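Local coordinates for tyrosine--tRNA ligase (Aeropyrum pernix, PDB 2CYA), which probably activates tyrosine with ATP and transfers it to the acceptor end of tRNA(Tyr), working as a homodimeric class I aminoacyl-tRNA synthetase, at residues A[128-133]-A[166-171]; A[139-144]-A[191-196]. One frame throughout, in Å; residues are numbered along the deposited sequence.

Contact 1 of 2, residues A[128-133]-A[166-171]; sequences GLVIRV and PLMQVS
Ser171 presses its hydroxyl against Val130 where two helices of the class I synthetase catalytic domain cross, helix 124-135 and helix 161-175. Their short segments approach to 8.8 Å between axes, with N-to-C directions 114° apart. The tight end of the contact lies at this serine: Ser171 OG sits 3.2 Å from Val130 CA and 3.3 Å from Val130 CG2, and the same methyl meets Ser171 CB. Val130 holds CG2 beside its own backbone N, anti to the carbonyl carbon, which sets this methyl against the oxygen; Val133 CG2 approaches that oxygen from the next turn, 3.7 Å away. Val130 N is also close to Ser171 OG, but the angle is too poor for a hydrogen bond. Away from the serine hydroxyl the side chains that meet are apolar and stand farther apart. Val133 CG1 stands 4.1 Å from Val170 CG1, the two side chains crossing obliquely, while Val130 brushes Leu167 CB with CG1 and Met168 CG with CG2. Leu129 CD1 lies 4.0 Å from Ser171 O. On the side nearer solvent, the partly exposed Arg132 carries Leu129 CD2 over one face of its guanidinium and packs on Tyr79 of the second subunit. Gln169 of helix 161-175, predicted to bind L-tyrosine, is hydrogen-bonded through NE2 to Gln187 OE1. Ser171 OG has its polar partner within its own helix: beside the backbone N (chi1 -62°), it donates to Leu167 O at 2.8 Å, and this carbonyl oxygen receives Ser171 N from the opposite face of its plane.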
ATOM      1  N   GLY A 128       3.796   4.192   6.931  1.00 26.14           N
ATOM      2  CA  GLY A 128       4.900   5.040   6.518  1.00 27.40           C
ATOM      3  C   GLY A 128       6.051   4.164   6.020  1.00 30.00           C
ATOM      4  O   GLY A 128       6.731   4.515   5.030  1.00 28.96           O
ATOM      5  N   LEU A 129       6.266   3.021   6.689  1.00 29.90           N
ATOM      6  CA  LEU A 129       7.330   2.066   6.312  1.00 29.94           C
ATOM      7  C   LEU A 129       6.948   1.327   5.047  1.00 29.96           C
ATOM      8  O   LEU A 129       7.792   1.043   4.197  1.00 32.90           O
ATOM      9  CB  LEU A 129       7.575   1.010   7.416  1.00 30.60           C
ATOM     10  CG  LEU A 129       8.689   1.184   8.452  1.00 31.80           C
ATOM     11  CD1 LEU A 129       8.608   0.057   9.495  1.00 29.61           C
ATOM     12  CD2 LEU A 129      10.046   1.147   7.757  1.00 29.26           C
ATOM     13  N   VAL A 130       5.682   0.960   4.922  1.00 28.17           N
ATOM     14  CA  VAL A 130       5.272   0.282   3.705  1.00 28.59           C
ATOM     15  C   VAL A 130       5.612   1.172   2.499  1.00 30.51           C
ATOM     16  O   VAL A 130       6.026   0.683   1.443  1.00 30.95           O
ATOM     17  CB  VAL A 130       3.772  -0.031   3.727  1.00 28.03           C
ATOM     18  CG1 VAL A 130       3.306  -0.425   2.348  1.00 27.00           C
ATOM     19  CG2 VAL A 130       3.510  -1.173   4.719  1.00 28.30           C
ATOM     20  N   ILE A 131       5.458   2.481   2.661  1.00 28.84           N
ATOM     21  CA  ILE A 131       5.773   3.392   1.563  1.00 31.24           C
ATOM     22  C   ILE A 131       7.281   3.537   1.336  1.00 30.68           C
ATOM     23  O   ILE A 131       7.757   3.497   0.200  1.00 30.18           O
ATOM     24  CB  ILE A 131       5.158   4.778   1.801  1.00 30.91           C
ATOM     25  CG1 ILE A 131       3.633   4.668   1.709  1.00 34.10           C
ATOM     26  CG2 ILE A 131       5.672   5.760   0.757  1.00 31.61           C
ATOM     27  CD1 ILE A 131       2.930   5.967   1.932  1.00 37.18           C
ATOM     28  N   ARG A 132       8.037   3.706   2.409  1.00 31.45           N
ATOM     29  CA  ARG A 132       9.476   3.827   2.254  1.00 34.32           C
ATOM     30  C   ARG A 132      10.048   2.552   1.627  1.00 36.31           C
ATOM     31  O   ARG A 132      10.964   2.605   0.788  1.00 37.23           O
ATOM     32  CB  ARG A 132      10.099   4.143   3.604  1.00 36.22           C
ATOM     33  CG  ARG A 132       9.811   5.587   4.019  1.00 40.05           C
ATOM     34  CD  ARG A 132      10.046   5.803   5.479  1.00 43.94           C
ATOM     35  NE  ARG A 132      11.268   5.137   5.896  1.00 50.41           N
ATOM     36  CZ  ARG A 132      11.499   4.735   7.139  1.00 52.13           C
ATOM     37  NH1 ARG A 132      10.578   4.944   8.083  1.00 51.17           N
ATOM     38  NH2 ARG A 132      12.633   4.104   7.431  1.00 51.78           N
ATOM     39  N   VAL A 133       9.495   1.399   1.996  1.00 36.07           N
ATOM     40  CA  VAL A 133       9.969   0.157   1.417  1.00 35.17           C
ATOM     41  C   VAL A 133       9.625   0.118  -0.063  1.00 36.30           C
ATOM     42  O   VAL A 133      10.442  -0.293  -0.872  1.00 38.44           O
ATOM     43  CB  VAL A 133       9.346  -1.086   2.097  1.00 34.10           C
ATOM     44  CG1 VAL A 133       9.687  -2.318   1.294  1.00 31.92           C
ATOM     45  CG2 VAL A 133       9.879  -1.233   3.532  1.00 33.71           C
ATOM     46  N   PRO A 166       3.876  -8.476  -0.168  1.00 29.34           N
ATOM     47  CA  PRO A 166       5.319  -8.520   0.144  1.00 26.35           C
ATOM     48  C   PRO A 166       5.809  -7.238   0.820  1.00 26.96           C
ATOM     49  O   PRO A 166       6.658  -7.269   1.723  1.00 28.49           O
ATOM     50  CB  PRO A 166       5.970  -8.688  -1.228  1.00 28.35           C
ATOM     51  CG  PRO A 166       4.893  -9.283  -2.074  1.00 28.01           C
ATOM     52  CD  PRO A 166       3.639  -8.630  -1.617  1.00 27.02           C
ATOM     53  N   LEU A 167       5.306  -6.106   0.345  1.00 24.43           N
ATOM     54  CA  LEU A 167       5.679  -4.809   0.891  1.00 25.62           C
ATOM     55  C   LEU A 167       5.302  -4.805   2.376  1.00 22.31           C
ATOM     56  O   LEU A 167       6.077  -4.375   3.225  1.00 24.00           O
ATOM     57  CB  LEU A 167       4.934  -3.694   0.138  1.00 25.68           C
ATOM     58  CG  LEU A 167       5.619  -2.893  -0.990  1.00 32.82           C
ATOM     59  CD1 LEU A 167       6.754  -3.665  -1.608  1.00 29.28           C
ATOM     60  CD2 LEU A 167       4.562  -2.481  -2.048  1.00 27.90           C
ATOM     61  N   MET A 168       4.114  -5.309   2.676  1.00 21.41           N
ATOM     62  CA  MET A 168       3.644  -5.384   4.058  1.00 22.55           C
ATOM     63  C   MET A 168       4.438  -6.417   4.857  1.00 23.32           C
ATOM     64  O   MET A 168       4.711  -6.210   6.037  1.00 22.81           O
ATOM     65  CB  MET A 168       2.155  -5.751   4.098  1.00 18.09           C
ATOM     66  CG  MET A 168       1.233  -4.567   3.747  1.00 23.55           C
ATOM     67  SD  MET A 168      -0.484  -5.078   3.671  1.00 28.92           S
ATOM     68  CE  MET A 168      -0.762  -5.518   5.445  1.00 24.79           C
ATOM     69  N   GLN A 169       4.791  -7.528   4.211  1.00 23.28           N
ATOM     70  CA  GLN A 169       5.548  -8.580   4.880  1.00 26.09           C
ATOM     71  C   GLN A 169       6.881  -8.010   5.350  1.00 24.72           C
ATOM     72  O   GLN A 169       7.231  -8.120   6.529  1.00 25.27           O
ATOM     73  CB  GLN A 169       5.753  -9.774   3.938  1.00 26.70           C
ATOM     74  CG  GLN A 169       6.384 -10.985   4.633  1.00 31.86           C
ATOM     75  CD  GLN A 169       6.007 -12.311   3.975  1.00 33.71           C
ATOM     76  OE1 GLN A 169       5.476 -12.342   2.856  1.00 33.17           O
ATOM     77  NE2 GLN A 169       6.279 -13.415   4.673  1.00 34.97           N
ATOM     78  N   VAL A 170       7.605  -7.363   4.442  1.00 24.22           N
ATOM     79  CA  VAL A 170       8.889  -6.751   4.781  1.00 23.78           C
ATOM     80  C   VAL A 170       8.693  -5.664   5.857  1.00 24.82           C
ATOM     81  O   VAL A 170       9.491  -5.543   6.793  1.00 24.49           O
ATOM     82  CB  VAL A 170       9.535  -6.110   3.526  1.00 24.92           C
ATOM     83  CG1 VAL A 170      10.779  -5.338   3.909  1.00 25.42           C
ATOM     84  CG2 VAL A 170       9.874  -7.191   2.505  1.00 20.63           C
ATOM     85  N   SER A 171       7.628  -4.875   5.734  1.00 21.80           N
ATOM     86  CA  SER A 171       7.402  -3.820   6.703  1.00 22.46           C
ATOM     87  C   SER A 171       7.084  -4.358   8.088  1.00 21.53           C
ATOM     88  O   SER A 171       7.385  -3.704   9.078  1.00 22.50           O
ATOM     89  CB  SER A 171       6.282  -2.885   6.229  1.00 23.52           C
ATOM     90  OG  SER A 171       6.655  -2.260   5.014  1.00 24.63           O
TER

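Contact 2 of 2, residues A[139-144]-A[191-196]; sequences LARVRR and HMLARD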
ATOM      1  N   LEU A 139       9.216  -2.308  -9.438  1.00 52.11           N
ATOM      2  CA  LEU A 139       8.061  -3.175  -9.614  1.00 53.83           C
ATOM      3  C   LEU A 139       8.599  -4.541 -10.027  1.00 54.36           C
ATOM      4  O   LEU A 139       7.965  -5.576  -9.789  1.00 53.07           O
ATOM      5  CB  LEU A 139       7.132  -2.616 -10.701  1.00 55.28           C
ATOM      6  CG  LEU A 139       5.819  -3.365 -10.981  1.00 57.82           C
ATOM      7  CD1 LEU A 139       4.864  -2.474 -11.776  1.00 59.01           C
ATOM      8  CD2 LEU A 139       6.100  -4.639 -11.753  1.00 59.27           C
ATOM      9  N   ALA A 140       9.774  -4.534 -10.655  1.00 54.41           N
ATOM     10  CA  ALA A 140      10.407  -5.772 -11.092  1.00 55.34           C
ATOM     11  C   ALA A 140      10.948  -6.498  -9.862  1.00 54.29           C
ATOM     12  O   ALA A 140      10.656  -7.676  -9.649  1.00 54.40           O
ATOM     13  CB  ALA A 140      11.542  -5.476 -12.082  1.00 55.78           C
ATOM     14  N   ARG A 141      11.727  -5.791  -9.046  1.00 53.12           N
ATOM     15  CA  ARG A 141      12.281  -6.402  -7.841  1.00 53.01           C
ATOM     16  C   ARG A 141      11.145  -6.999  -7.012  1.00 52.83           C
ATOM     17  O   ARG A 141      11.226  -8.143  -6.571  1.00 52.77           O
ATOM     18  CB  ARG A 141      13.058  -5.374  -7.009  1.00 50.94           C
ATOM     19  CG  ARG A 141      13.632  -5.946  -5.707  1.00 48.21           C
ATOM     20  CD  ARG A 141      14.694  -7.001  -5.994  1.00 44.65           C
ATOM     21  NE  ARG A 141      15.064  -7.796  -4.819  1.00 41.72           N
ATOM     22  CZ  ARG A 141      14.357  -8.824  -4.355  1.00 38.46           C
ATOM     23  NH1 ARG A 141      13.229  -9.186  -4.954  1.00 36.14           N
ATOM     24  NH2 ARG A 141      14.802  -9.523  -3.320  1.00 35.94           N
ATOM     25  N   VAL A 142      10.077  -6.227  -6.825  1.00 53.60           N
ATOM     26  CA  VAL A 142       8.923  -6.680  -6.054  1.00 53.99           C
ATOM     27  C   VAL A 142       8.187  -7.802  -6.761  1.00 55.33           C
ATOM     28  O   VAL A 142       7.608  -8.674  -6.124  1.00 55.77           O
ATOM     29  CB  VAL A 142       7.909  -5.532  -5.804  1.00 52.82           C
ATOM     30  CG1 VAL A 142       6.644  -6.086  -5.154  1.00 52.01           C
ATOM     31  CG2 VAL A 142       8.536  -4.465  -4.913  1.00 51.55           C
ATOM     32  N   ARG A 143       8.206  -7.786  -8.083  1.00 57.66           N
ATOM     33  CA  ARG A 143       7.506  -8.821  -8.826  1.00 59.57           C
ATOM     34  C   ARG A 143       8.236 -10.157  -8.749  1.00 59.32           C
ATOM     35  O   ARG A 143       7.605 -11.215  -8.775  1.00 58.49           O
ATOM     36  CB  ARG A 143       7.317  -8.397 -10.283  1.00 61.69           C
ATOM     37  CG  ARG A 143       6.165  -9.105 -10.977  1.00 64.70           C
ATOM     38  CD  ARG A 143       5.775  -8.393 -12.263  1.00 66.32           C
ATOM     39  NE  ARG A 143       4.659  -9.046 -12.937  1.00 69.01           N
ATOM     40  CZ  ARG A 143       4.113  -8.610 -14.067  1.00 70.76           C
ATOM     41  NH1 ARG A 143       4.583  -7.513 -14.652  1.00 71.31           N
ATOM     42  NH2 ARG A 143       3.094  -9.264 -14.610  1.00 70.59           N
ATOM     43  N   ARG A 144       9.560 -10.129  -8.647  1.00 59.69           N
ATOM     44  CA  ARG A 144      10.273 -11.394  -8.562  1.00 61.35           C
ATOM     45  C   ARG A 144      10.258 -11.908  -7.124  1.00 61.12           C
ATOM     46  O   ARG A 144      10.991 -12.829  -6.774  1.00 61.83           O
ATOM     47  CB  ARG A 144      11.711 -11.278  -9.117  1.00 62.01           C
ATOM     48  CG  ARG A 144      12.765 -10.624  -8.236  1.00 63.30           C
ATOM     49  CD  ARG A 144      14.115 -10.614  -8.970  1.00 63.86           C
ATOM     50  NE  ARG A 144      15.190  -9.969  -8.214  1.00 65.24           N
ATOM     51  CZ  ARG A 144      15.850 -10.525  -7.195  1.00 65.62           C
ATOM     52  NH1 ARG A 144      15.559 -11.758  -6.788  1.00 65.33           N
ATOM     53  NH2 ARG A 144      16.806  -9.842  -6.578  1.00 65.61           N
ATOM     54  N   HIS A 191      11.537 -12.673   2.374  1.00 23.50           N
ATOM     55  CA  HIS A 191      12.681 -12.446   3.251  1.00 24.39           C
ATOM     56  C   HIS A 191      13.908 -11.913   2.518  1.00 25.19           C
ATOM     57  O   HIS A 191      14.646 -11.094   3.071  1.00 26.66           O
ATOM     58  CB  HIS A 191      13.020 -13.727   4.019  1.00 24.94           C
ATOM     59  CG  HIS A 191      11.977 -14.109   5.023  1.00 26.09           C
ATOM     60  ND1 HIS A 191      11.980 -15.321   5.678  1.00 27.22           N
ATOM     61  CD2 HIS A 191      10.884 -13.441   5.469  1.00 28.58           C
ATOM     62  CE1 HIS A 191      10.934 -15.384   6.484  1.00 29.28           C
ATOM     63  NE2 HIS A 191      10.252 -14.256   6.376  1.00 28.14           N
ATOM     64  N   MET A 192      14.128 -12.366   1.286  1.00 24.14           N
ATOM     65  CA  MET A 192      15.265 -11.872   0.512  1.00 28.38           C
ATOM     66  C   MET A 192      15.049 -10.405   0.163  1.00 26.71           C
ATOM     67  O   MET A 192      15.981  -9.619   0.159  1.00 27.19           O
ATOM     68  CB  MET A 192      15.466 -12.689  -0.779  1.00 31.12           C
ATOM     69  CG  MET A 192      15.880 -14.145  -0.511  1.00 40.37           C
ATOM     70  SD  MET A 192      17.293 -14.242   0.645  1.00 48.96           S
ATOM     71  CE  MET A 192      18.648 -13.998  -0.528  1.00 48.24           C
ATOM     72  N   LEU A 193      13.809 -10.041  -0.140  1.00 27.03           N
ATOM     73  CA  LEU A 193      13.499  -8.655  -0.456  1.00 24.44           C
ATOM     74  C   LEU A 193      13.772  -7.808   0.783  1.00 23.84           C
ATOM     75  O   LEU A 193      14.281  -6.685   0.686  1.00 25.40           O
ATOM     76  CB  LEU A 193      12.019  -8.528  -0.836  1.00 26.12           C
ATOM     77  CG  LEU A 193      11.523  -7.097  -1.059  1.00 25.84           C
ATOM     78  CD1 LEU A 193      12.370  -6.424  -2.147  1.00 25.92           C
ATOM     79  CD2 LEU A 193      10.052  -7.125  -1.433  1.00 26.58           C
ATOM     80  N   ALA A 194      13.423  -8.329   1.960  1.00 23.26           N
ATOM     81  CA  ALA A 194      13.649  -7.555   3.195  1.00 22.95           C
ATOM     82  C   ALA A 194      15.146  -7.326   3.384  1.00 24.32           C
ATOM     83  O   ALA A 194      15.589  -6.219   3.708  1.00 23.54           O
ATOM     84  CB  ALA A 194      13.086  -8.300   4.408  1.00 20.97           C
ATOM     85  N   ARG A 195      15.929  -8.382   3.177  1.00 25.16           N
ATOM     86  CA  ARG A 195      17.384  -8.296   3.336  1.00 27.16           C
ATOM     87  C   ARG A 195      18.000  -7.361   2.307  1.00 27.82           C
ATOM     88  O   ARG A 195      18.946  -6.639   2.610  1.00 27.06           O
ATOM     89  CB  ARG A 195      18.026  -9.687   3.202  1.00 26.73           C
ATOM     90  CG  ARG A 195      17.757 -10.616   4.387  1.00 27.17           C
ATOM     91  CD  ARG A 195      18.286 -12.023   4.109  1.00 27.09           C
ATOM     92  NE  ARG A 195      19.718 -12.043   3.795  1.00 25.50           N
ATOM     93  CZ  ARG A 195      20.690 -11.916   4.691  1.00 26.27           C
ATOM     94  NH1 ARG A 195      20.412 -11.753   5.990  1.00 23.36           N
ATOM     95  NH2 ARG A 195      21.950 -11.944   4.284  1.00 24.85           N
ATOM     96  N   ASP A 196      17.466  -7.377   1.090  1.00 29.22           N
ATOM     97  CA  ASP A 196      18.006  -6.529   0.024  1.00 32.63           C
ATOM     98  C   ASP A 196      17.682  -5.065   0.215  1.00 33.99           C
ATOM     99  O   ASP A 196      18.319  -4.208  -0.377  1.00 37.09           O
ATOM    100  CB  ASP A 196      17.448  -6.933  -1.339  1.00 35.53           C
ATOM    101  CG  ASP A 196      18.180  -8.099  -1.944  1.00 38.47           C
ATOM    102  OD1 ASP A 196      19.255  -8.453  -1.417  1.00 43.11           O
ATOM    103  OD2 ASP A 196      17.681  -8.650  -2.946  1.00 39.79           O
TER
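Asp196 OD2 takes two hydrogen bonds from Arg141, one of them weak, and a long salt bridge from Arg144, making a salt-bridge network between helix 139-143 with its following residue and helix 188-198 of the catalytic domain. Arg141 NH2 gives the firm bond, 3.0 Å to Asp196 OD2 at 153°, and Arg141 NE the weak one. The NH2 donor meets the carboxylate from above its plane, while the oxygen stays near the guanidinium plane; the guanidinium and carboxylate planes are 76° apart. Arg144 NH2 lies 3.9 Å from Asp196 OD2. A bend at chi2 (65°) in Arg141 brings its guanidinium over Leu193, whose CD1 lies 3.8 Å from the plane, over the centre. On the opposite face comes Arg144 NH2, offset toward the rim, so one guanidinium is sandwiched between a methyl and a second guanidinium. Leu193 is the buried side of this surface contact, whereas Asp196 and Arg144 are exposed. With the two arginines lying one over the other, the shared carboxylate probably balances part of their positive charge, which would in turn favour the ionised form of Asp196.

How the contacts relate
Contact 1 is buried and contact 2 lies at the surface, with centres about 11 Å apart; helix 161-175 joins them. Val170 of contact 1 packs on Leu193 and Ala194 of contact 2, and Leu167 CD1 reaches Val142 CG2 at 3.8 Å. Helices 124-135, 139-143 and 161-175 follow one another in the chain, and the segments of the two contacts alternate along it. The buried contact is chiefly apolar, its one hydroxyl satisfied within its own helix; at the surface a charged network links the segments, with Leu193 as its buried part. Both contacts border the second subunit, through packing in contact 1 and, in contact 2, also through a salt bridge from Arg143.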